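Local atomic coordinates of autophagy-related protein 9 (Schizosaccharomyces pombe, PDB entry 7D0I), a protein that moves phospholipids between the two leaflets of autophagic membranes as a homotrimeric scramblase, supplying membrane for the growing autophagosome. Residues 565-570 and 586-590; 478-482 and 574-578; 411-415 and 629-633. The protein carries 1 engineered substitution. All blocks are in the same frame, centred on the assembly; numbering follows the deposited sequence.

Contact 1: 565-570 and 586-590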
loop_
_atom_site.group_PDB
_atom_site.type_symbol
_atom_site.label_atom_id
_atom_site.label_comp_id
_atom_site.label_asym_id
_atom_site.label_seq_id
_atom_site.Cartn_x
_atom_site.Cartn_y
_atom_site.Cartn_z
ATOM N N PRO A 565 1.464 -29.702 1.590
ATOM C CA PRO A 565 2.932 -29.725 1.600
ATOM C C PRO A 565 3.580 -28.543 0.904
ATOM O O PRO A 565 4.665 -28.127 1.319
ATOM C CB PRO A 565 3.261 -31.044 0.895
ATOM C CG PRO A 565 2.050 -31.392 0.140
ATOM C CD PRO A 565 0.905 -30.891 0.938
ATOM N N GLU A 566 2.959 -27.976 -0.128
ATOM C CA GLU A 566 3.637 -26.935 -0.889
ATOM C C GLU A 566 3.761 -25.642 -0.094
ATOM O O GLU A 566 4.808 -24.987 -0.129
ATOM C CB GLU A 566 2.911 -26.676 -2.202
ATOM C CG GLU A 566 3.754 -25.910 -3.197
ATOM C CD GLU A 566 2.980 -24.835 -3.922
ATOM O OE1 GLU A 566 1.826 -24.562 -3.536
ATOM O OE2 GLU A 566 3.532 -24.255 -4.879
ATOM N N LYS A 567 2.714 -25.247 0.627
ATOM C CA LYS A 567 2.836 -24.010 1.390
ATOM C C LYS A 567 3.661 -24.207 2.652
ATOM O O LYS A 567 4.316 -23.265 3.103
ATOM C CB LYS A 567 1.460 -23.440 1.725
ATOM C CG LYS A 567 0.535 -24.387 2.430
ATOM C CD LYS A 567 -0.779 -23.704 2.758
ATOM C CE LYS A 567 -0.582 -22.565 3.746
ATOM N NZ LYS A 567 -0.047 -23.039 5.054
ATOM N N ALA A 568 3.683 -25.417 3.205
ATOM C CA ALA A 568 4.636 -25.714 4.267
ATOM C C ALA A 568 6.065 -25.598 3.762
ATOM O O ALA A 568 6.933 -25.036 4.440
ATOM C CB ALA A 568 4.380 -27.108 4.830
ATOM N N LEU A 569 6.326 -26.107 2.561
ATOM C CA LEU A 569 7.662 -26.004 1.998
ATOM C C LEU A 569 8.037 -24.557 1.724
ATOM O O LEU A 569 9.182 -24.160 1.942
ATOM C CB LEU A 569 7.760 -26.830 0.722
ATOM C CG LEU A 569 9.141 -26.868 0.084
ATOM C CD1 LEU A 569 10.177 -27.342 1.076
ATOM C CD2 LEU A 569 9.118 -27.767 -1.114
ATOM N N ARG A 570 7.097 -23.752 1.240
ATOM C CA ARG A 570 7.411 -22.346 1.024
ATOM C C ARG A 570 7.657 -21.628 2.345
ATOM O O ARG A 570 8.527 -20.753 2.430
ATOM C CB ARG A 570 6.297 -21.677 0.227
ATOM C CG ARG A 570 6.306 -22.060 -1.243
ATOM C CD ARG A 570 5.236 -21.343 -2.037
ATOM N NE ARG A 570 3.936 -21.989 -1.901
ATOM C CZ ARG A 570 2.779 -21.409 -2.195
ATOM N NH1 ARG A 570 2.756 -20.160 -2.636
ATOM N NH2 ARG A 570 1.644 -22.074 -2.042
ATOM N N ASN A 586 7.905 -29.180 -8.907
ATOM C CA ASN A 586 7.031 -29.955 -8.033
ATOM C C ASN A 586 7.437 -29.759 -6.579
ATOM O O ASN A 586 8.169 -30.571 -6.017
ATOM C CB ASN A 586 7.083 -31.413 -8.421
ATOM C CG ASN A 586 8.465 -31.849 -8.829
ATOM O OD1 ASN A 586 9.228 -31.066 -9.388
ATOM N ND2 ASN A 586 8.800 -33.099 -8.552
ATOM N N MET A 587 6.931 -28.697 -5.957
ATOM C CA MET A 587 7.159 -28.493 -4.536
ATOM C C MET A 587 6.184 -29.279 -3.678
ATOM O O MET A 587 6.384 -29.377 -2.465
ATOM C CB MET A 587 7.080 -27.005 -4.203
ATOM C CG MET A 587 8.147 -26.187 -4.901
ATOM S SD MET A 587 8.103 -24.441 -4.496
ATOM C CE MET A 587 8.443 -24.512 -2.753
ATOM N N HIS A 588 5.145 -29.837 -4.279
ATOM C CA HIS A 588 4.252 -30.783 -3.631
ATOM C C HIS A 588 4.814 -32.190 -3.615
ATOM O O HIS A 588 4.191 -33.084 -3.038
ATOM C CB HIS A 588 2.918 -30.798 -4.366
ATOM C CG HIS A 588 3.059 -31.024 -5.836
ATOM N ND1 HIS A 588 3.507 -32.213 -6.367
ATOM C CD2 HIS A 588 2.846 -30.201 -6.888
ATOM C CE1 HIS A 588 3.553 -32.118 -7.680
ATOM N NE2 HIS A 588 3.155 -30.906 -8.024
ATOM N N SER A 589 5.969 -32.405 -4.233
ATOM C CA SER A 589 6.398 -33.744 -4.578
ATOM C C SER A 589 6.851 -34.506 -3.342
ATOM O O SER A 589 7.013 -33.953 -2.255
ATOM C CB SER A 589 7.524 -33.688 -5.604
ATOM O OG SER A 589 7.751 -34.958 -6.181
ATOM N N LYS A 590 7.036 -35.805 -3.528
ATOM C CA LYS A 590 7.628 -36.656 -2.511
ATOM C C LYS A 590 9.135 -36.754 -2.666
ATOM O O LYS A 590 9.842 -36.945 -1.674
ATOM C CB LYS A 590 7.011 -38.054 -2.580
ATOM C CG LYS A 590 7.381 -38.961 -1.434
ATOM C CD LYS A 590 6.779 -38.476 -0.141
ATOM C CE LYS A 590 7.103 -39.431 0.982
ATOM N NZ LYS A 590 6.810 -40.829 0.578
#
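M587 lies across the opening turn of helix 565-576, where it meets E566, L569 and R570. The loop between helices 565-576 and 591-599 folds back on the first turn of the earlier helix, and M587 is the residue that packs there. M587 CB lies 3.6 Å from CG of E566, and its methyl CE comes equally near CG of R570. The M587 chain is straight through chi2 (-179°) and then bends at chi3 (63°), which carries the methyl to R570 and also to L569, whose CD2 lies 3.7 Å from M587 CE. L569 and R570 each meet the M587 side chain at about a right angle, and L569 CD2 also reaches the M587 carbonyl, 3.4 Å from O. No hydrogen bond joins the two segments, so they are held by apolar packing.

One shell out, E566 and R570 are tied to each other by a salt bridge, OE1 of E566 to NH2 of R570 at 2.9 Å, which probably helps hold both aliphatic stems beside the methionine. P565 packs more loosely, its CG 4.2 Å from O of H588. A second subunit packs here: its D296 and T299 make weak hydrogen bonds to H588 ND1 and H588 O. Beyond H588 the chain enters helix 591-599, and there S589 OG caps the backbone N of A591 through a weak hydrogen bond.

Contact 2: 478-482 and 574-578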
loop_
_atom_site.group_PDB
_atom_site.type_symbol
_atom_site.label_atom_id
_atom_site.label_comp_id
_atom_site.label_asym_id
_atom_site.label_seq_id
_atom_site.Cartn_x
_atom_site.Cartn_y
_atom_site.Cartn_z
ATOM N N ARG A 478 18.247 -17.269 12.065
ATOM C CA ARG A 478 17.316 -17.633 11.008
ATOM C C ARG A 478 17.268 -19.126 10.736
ATOM O O ARG A 478 16.353 -19.577 10.048
ATOM C CB ARG A 478 17.644 -16.891 9.717
ATOM C CG ARG A 478 18.484 -17.650 8.740
ATOM C CD ARG A 478 18.375 -17.017 7.383
ATOM N NE ARG A 478 19.599 -17.158 6.615
ATOM C CZ ARG A 478 19.873 -18.202 5.851
ATOM N NH1 ARG A 478 19.014 -19.196 5.763
ATOM N NH2 ARG A 478 21.007 -18.253 5.183
ATOM N N ILE A 479 18.211 -19.904 11.246
ATOM C CA ILE A 479 18.098 -21.352 11.151
ATOM C C ILE A 479 17.297 -21.917 12.311
ATOM O O ILE A 479 16.475 -22.811 12.121
ATOM C CB ILE A 479 19.497 -21.991 11.056
ATOM C CG1 ILE A 479 20.020 -21.890 9.629
ATOM C CG2 ILE A 479 19.466 -23.428 11.490
ATOM C CD1 ILE A 479 19.045 -22.330 8.575
ATOM N N ASN A 480 17.501 -21.406 13.526
ATOM C CA ASN A 480 16.666 -21.824 14.644
ATOM C C ASN A 480 15.214 -21.438 14.429
ATOM O O ASN A 480 14.313 -22.175 14.835
ATOM C CB ASN A 480 17.181 -21.219 15.946
ATOM C CG ASN A 480 18.514 -21.784 16.357
ATOM O OD1 ASN A 480 18.849 -22.914 16.025
ATOM N ND2 ASN A 480 19.285 -21.000 17.092
ATOM N N ASP A 481 14.962 -20.302 13.798
ATOM C CA ASP A 481 13.595 -19.912 13.498
ATOM C C ASP A 481 12.988 -20.704 12.362
ATOM O O ASP A 481 11.902 -20.359 11.904
ATOM C CB ASP A 481 13.538 -18.420 13.175
ATOM C CG ASP A 481 13.489 -17.554 14.419
ATOM O OD1 ASP A 481 12.971 -18.020 15.453
ATOM O OD2 ASP A 481 13.959 -16.400 14.361
ATOM N N SER A 482 13.653 -21.753 11.893
ATOM C CA SER A 482 13.166 -22.566 10.795
ATOM C C SER A 482 12.827 -23.986 11.197
ATOM O O SER A 482 12.262 -24.718 10.381
ATOM C CB SER A 482 14.207 -22.628 9.676
ATOM O OG SER A 482 14.192 -23.896 9.064
ATOM N N THR A 574 11.215 -19.712 3.170
ATOM C CA THR A 574 11.364 -18.328 3.600
ATOM C C THR A 574 12.427 -18.172 4.676
ATOM O O THR A 574 12.863 -17.047 4.938
ATOM C CB THR A 574 10.049 -17.766 4.122
ATOM O OG1 THR A 574 9.566 -18.590 5.185
ATOM C CG2 THR A 574 9.028 -17.708 3.016
ATOM N N PHE A 575 12.847 -19.260 5.312
ATOM C CA PHE A 575 13.918 -19.239 6.296
ATOM C C PHE A 575 15.216 -19.809 5.753
ATOM O O PHE A 575 16.272 -19.198 5.907
ATOM C CB PHE A 575 13.525 -20.032 7.542
ATOM C CG PHE A 575 12.333 -19.499 8.256
ATOM C CD1 PHE A 575 12.442 -18.415 9.093
ATOM C CD2 PHE A 575 11.107 -20.109 8.122
ATOM C CE1 PHE A 575 11.346 -17.941 9.757
ATOM C CE2 PHE A 575 10.015 -19.638 8.785
ATOM C CZ PHE A 575 10.133 -18.553 9.602
ATOM N N THR A 576 15.171 -20.983 5.133
ATOM C CA THR A 576 16.410 -21.573 4.649
ATOM C C THR A 576 16.941 -20.877 3.407
ATOM O O THR A 576 18.132 -20.999 3.112
ATOM C CB THR A 576 16.224 -23.055 4.359
ATOM O OG1 THR A 576 15.347 -23.220 3.246
ATOM C CG2 THR A 576 15.642 -23.742 5.553
ATOM N N HIS A 577 16.095 -20.154 2.675
ATOM C CA HIS A 577 16.468 -19.459 1.447
ATOM C C HIS A 577 17.055 -20.394 0.406
ATOM O O HIS A 577 17.751 -19.949 -0.505
ATOM C CB HIS A 577 17.454 -18.321 1.717
ATOM C CG HIS A 577 16.929 -17.263 2.630
ATOM N ND1 HIS A 577 17.747 -16.343 3.246
ATOM C CD2 HIS A 577 15.672 -16.975 3.029
ATOM C CE1 HIS A 577 17.016 -15.536 3.990
ATOM N NE2 HIS A 577 15.754 -15.896 3.877
ATOM N N TYR A 578 16.788 -21.687 0.511
ATOM C CA TYR A 578 17.413 -22.685 -0.346
ATOM C C TYR A 578 16.328 -23.457 -1.073
ATOM O O TYR A 578 15.659 -24.304 -0.478
ATOM C CB TYR A 578 18.290 -23.628 0.469
ATOM C CG TYR A 578 18.766 -24.834 -0.292
ATOM C CD1 TYR A 578 19.780 -24.727 -1.225
ATOM C CD2 TYR A 578 18.210 -26.077 -0.074
ATOM C CE1 TYR A 578 20.215 -25.821 -1.917
ATOM C CE2 TYR A 578 18.644 -27.173 -0.765
ATOM C CZ TYR A 578 19.648 -27.043 -1.682
ATOM O OH TYR A 578 20.089 -28.140 -2.372
#
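R478 brings its guanidinium to the C-terminal end of helix 565-576, where its NH1 meets two backbone carbonyls and H577 lies near one face. NH1 of R478 donates to F575 O at 2.7 Å, with an N-H...O angle of 138°; the acceptor is tilted from the guanidinium plane, while the donor lies in the plane of the carbonyl. A weak second bond runs from the same NH1 to T576 O at 3.3 Å. H577 ND1 lies over one face of the R478 guanidinium, 3.8 Å above its centre; the planes are 21° apart, but the side chains cross obliquely. H577 leaves helical geometry with positive phi, and its ND1 is hydrogen-bonded to E467. NH2 of R478 turns to a salt bridge with E470 and a bond to F465 O. A leucine here would probably leave F575 O without its side-chain donor, E470 without its positive mate and H577 ND1 without the guanidinium beneath it.

F575 faces the end of helix 472-480. With CG anti to the carbonyl carbon (chi1 -62°), its ring sits beneath the backbone of D481, whose O stands 3.2 Å above the ring centre. S482 packs at the ring's stem, its CB 3.4 Å from F575 CB, and its OG passes T576 CG2 on the way to a hydrogen bond with Y457 OH. V562 of the third subunit packs on D481.

The contact thus joins the ends of helices 472-480 and 565-576 alongside strand 455-457, whose Y457 touches I479 and T576.

Contact 3: 411-415 and 629-633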
loop_
_atom_site.group_PDB
_atom_site.type_symbol
_atom_site.label_atom_id
_atom_site.label_comp_id
_atom_site.label_asym_id
_atom_site.label_seq_id
_atom_site.Cartn_x
_atom_site.Cartn_y
_atom_site.Cartn_z
ATOM N N LEU A 411 50.380 -27.454 -2.533
ATOM C CA LEU A 411 49.124 -27.670 -1.835
ATOM C C LEU A 411 48.805 -29.144 -1.666
ATOM O O LEU A 411 48.139 -29.516 -0.697
ATOM C CB LEU A 411 47.981 -26.972 -2.572
ATOM C CG LEU A 411 46.624 -26.918 -1.873
ATOM C CD1 LEU A 411 46.786 -26.390 -0.478
ATOM C CD2 LEU A 411 45.664 -26.049 -2.648
ATOM N N ARG A 412 49.262 -30.000 -2.579
ATOM C CA ARG A 412 49.120 -31.432 -2.358
ATOM C C ARG A 412 50.051 -31.909 -1.256
ATOM O O ARG A 412 49.699 -32.802 -0.480
ATOM C CB ARG A 412 49.385 -32.195 -3.652
ATOM C CG ARG A 412 48.588 -31.683 -4.827
ATOM C CD ARG A 412 48.649 -32.629 -6.009
ATOM N NE ARG A 412 47.960 -32.070 -7.167
ATOM C CZ ARG A 412 47.636 -32.759 -8.256
ATOM N NH1 ARG A 412 47.934 -34.048 -8.341
ATOM N NH2 ARG A 412 47.008 -32.161 -9.258
ATOM N N ARG A 413 51.237 -31.314 -1.158
ATOM C CA ARG A 413 52.149 -31.649 -0.077
ATOM C C ARG A 413 51.695 -31.101 1.267
ATOM O O ARG A 413 52.411 -31.276 2.257
ATOM C CB ARG A 413 53.554 -31.144 -0.401
ATOM C CG ARG A 413 54.074 -31.611 -1.747
ATOM C CD ARG A 413 55.571 -31.373 -1.899
ATOM N NE ARG A 413 55.960 -29.994 -1.616
ATOM C CZ ARG A 413 56.594 -29.608 -0.512
ATOM N NH1 ARG A 413 56.912 -30.499 0.415
ATOM N NH2 ARG A 413 56.911 -28.333 -0.338
ATOM N N ARG A 414 50.548 -30.428 1.322
ATOM C CA ARG A 414 49.874 -30.101 2.571
ATOM C C ARG A 414 48.719 -31.041 2.860
ATOM O O ARG A 414 48.530 -31.454 4.006
ATOM C CB ARG A 414 49.350 -28.667 2.539
ATOM C CG ARG A 414 50.415 -27.630 2.343
ATOM C CD ARG A 414 49.817 -26.250 2.314
ATOM N NE ARG A 414 49.238 -25.877 3.596
ATOM C CZ ARG A 414 49.921 -25.304 4.576
ATOM N NH1 ARG A 414 49.325 -24.994 5.714
ATOM N NH2 ARG A 414 51.208 -25.044 4.418
ATOM N N PHE A 415 47.935 -31.374 1.834
ATOM C CA PHE A 415 46.891 -32.375 1.996
ATOM C C PHE A 415 47.471 -33.697 2.470
ATOM O O PHE A 415 46.869 -34.381 3.304
ATOM C CB PHE A 415 46.140 -32.566 0.681
ATOM C CG PHE A 415 45.218 -31.437 0.334
ATOM C CD1 PHE A 415 44.618 -30.686 1.323
ATOM C CD2 PHE A 415 44.946 -31.130 -0.981
ATOM C CE1 PHE A 415 43.767 -29.656 1.000
ATOM C CE2 PHE A 415 44.100 -30.101 -1.303
ATOM C CZ PHE A 415 43.511 -29.364 -0.315
ATOM N N SER A 629 43.352 -30.119 -6.163
ATOM C CA SER A 629 44.195 -29.030 -5.688
ATOM C C SER A 629 44.316 -27.938 -6.738
ATOM O O SER A 629 44.108 -26.756 -6.440
ATOM C CB SER A 629 45.572 -29.558 -5.304
ATOM O OG SER A 629 46.208 -30.129 -6.425
ATOM N N GLN A 630 44.640 -28.316 -7.975
ATOM C CA GLN A 630 44.805 -27.343 -9.049
ATOM C C GLN A 630 43.622 -26.386 -9.113
ATOM O O GLN A 630 43.784 -25.169 -8.992
ATOM C CB GLN A 630 44.986 -28.063 -10.383
ATOM C CG GLN A 630 45.359 -27.145 -11.526
ATOM C CD GLN A 630 46.754 -26.583 -11.380
ATOM O OE1 GLN A 630 47.734 -27.323 -11.356
ATOM N NE2 GLN A 630 46.849 -25.268 -11.272
ATOM N N ASP A 631 42.415 -26.937 -9.279
ATOM C CA ASP A 631 41.205 -26.122 -9.326
ATOM C C ASP A 631 41.179 -25.106 -8.197
ATOM O O ASP A 631 40.921 -23.919 -8.424
ATOM C CB ASP A 631 39.967 -27.010 -9.252
ATOM C CG ASP A 631 39.669 -27.698 -10.558
ATOM O OD1 ASP A 631 40.135 -27.209 -11.607
ATOM O OD2 ASP A 631 38.959 -28.724 -10.538
ATOM N N ILE A 632 41.470 -25.553 -6.976
ATOM C CA ILE A 632 41.415 -24.660 -5.825
ATOM C C ILE A 632 42.280 -23.436 -6.068
ATOM O O ILE A 632 41.821 -22.297 -5.937
ATOM C CB ILE A 632 41.830 -25.403 -4.548
ATOM C CG1 ILE A 632 40.751 -26.402 -4.158
ATOM C CG2 ILE A 632 42.066 -24.427 -3.430
ATOM C CD1 ILE A 632 41.204 -27.403 -3.155
ATOM N N VAL A 633 43.531 -23.654 -6.477
ATOM C CA VAL A 633 44.411 -22.529 -6.776
ATOM C C VAL A 633 43.766 -21.617 -7.810
ATOM O O VAL A 633 43.661 -20.399 -7.609
ATOM C CB VAL A 633 45.783 -23.033 -7.252
ATOM C CG1 VAL A 633 46.632 -21.873 -7.687
ATOM C CG2 VAL A 633 46.460 -23.786 -6.143
#
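R412 and S629 form the polar link of a buried contact in which segment 411-415, at the start of helix 412-425, packs on the first turn of helix 629-638, in what is probably the cytoplasmic part of the protein. NE of R412 donates to OG of S629 at 2.7 Å, with an N-H...O angle of 133°, and the hydroxyl oxygen lies 31° out of the guanidinium plane, so the bond is neither straight nor coplanar with its donor group. The arginine chain runs extended from CG to NE and passes alongside the serine, its CG 3.7 Å from S629 CB. While S629 OG accepts from R412 NE, its single proton can go to P626 O, with S408 O a weaker alternative, so this buried hydroxyl has partners both as acceptor and as donor.

The apolar part is carried by L411 and F415. L411 has CG anti to its own backbone N (chi1 -171°), which turns CD2 toward the second helix. There it rests on I632 CG2 at 4.0 Å and V633 CG2 at 4.2 Å, the leucine crossing the isoleucine at about a right angle. F415 and I632 approach from opposite directions: I632 CD1 comes to the edge of the phenyl ring, near its plane, 4.2 Å from CZ of F415. S629 CB adds a looser touch at 4.3 Å from F415 CE2, obliquely to the ring.

F386 lies against L411, I383 touches both F415 and I632, and the F625 ring meets that of F415. Beside S629, Q630 is tied back to the helix 404-410 region, OE1 bonding S408 OG and NE2 bonding R404 O.

In the fold
Contacts 1 and 2 share helix 565-576: contact 1 packs its opening turn and contact 2 its C-terminal end, with centres 16 Å apart. Their segments alternate along the chain, in the order 478-482, 565-570, 574-578, 586-590, so the helix is held at one end by the loop that follows it and at the other by helix 472-480. Contact 1 touches the second subunit and contact 2, through 478-482, the third, so this region lies near subunit interfaces. Contact 3 lies apart, its centre 41 Å from contact 1 and 34 Å from contact 2. Its segments, 411-415 and 629-633, bracket the others in sequence and bring distant parts of the probably cytoplasmic region together within one chain.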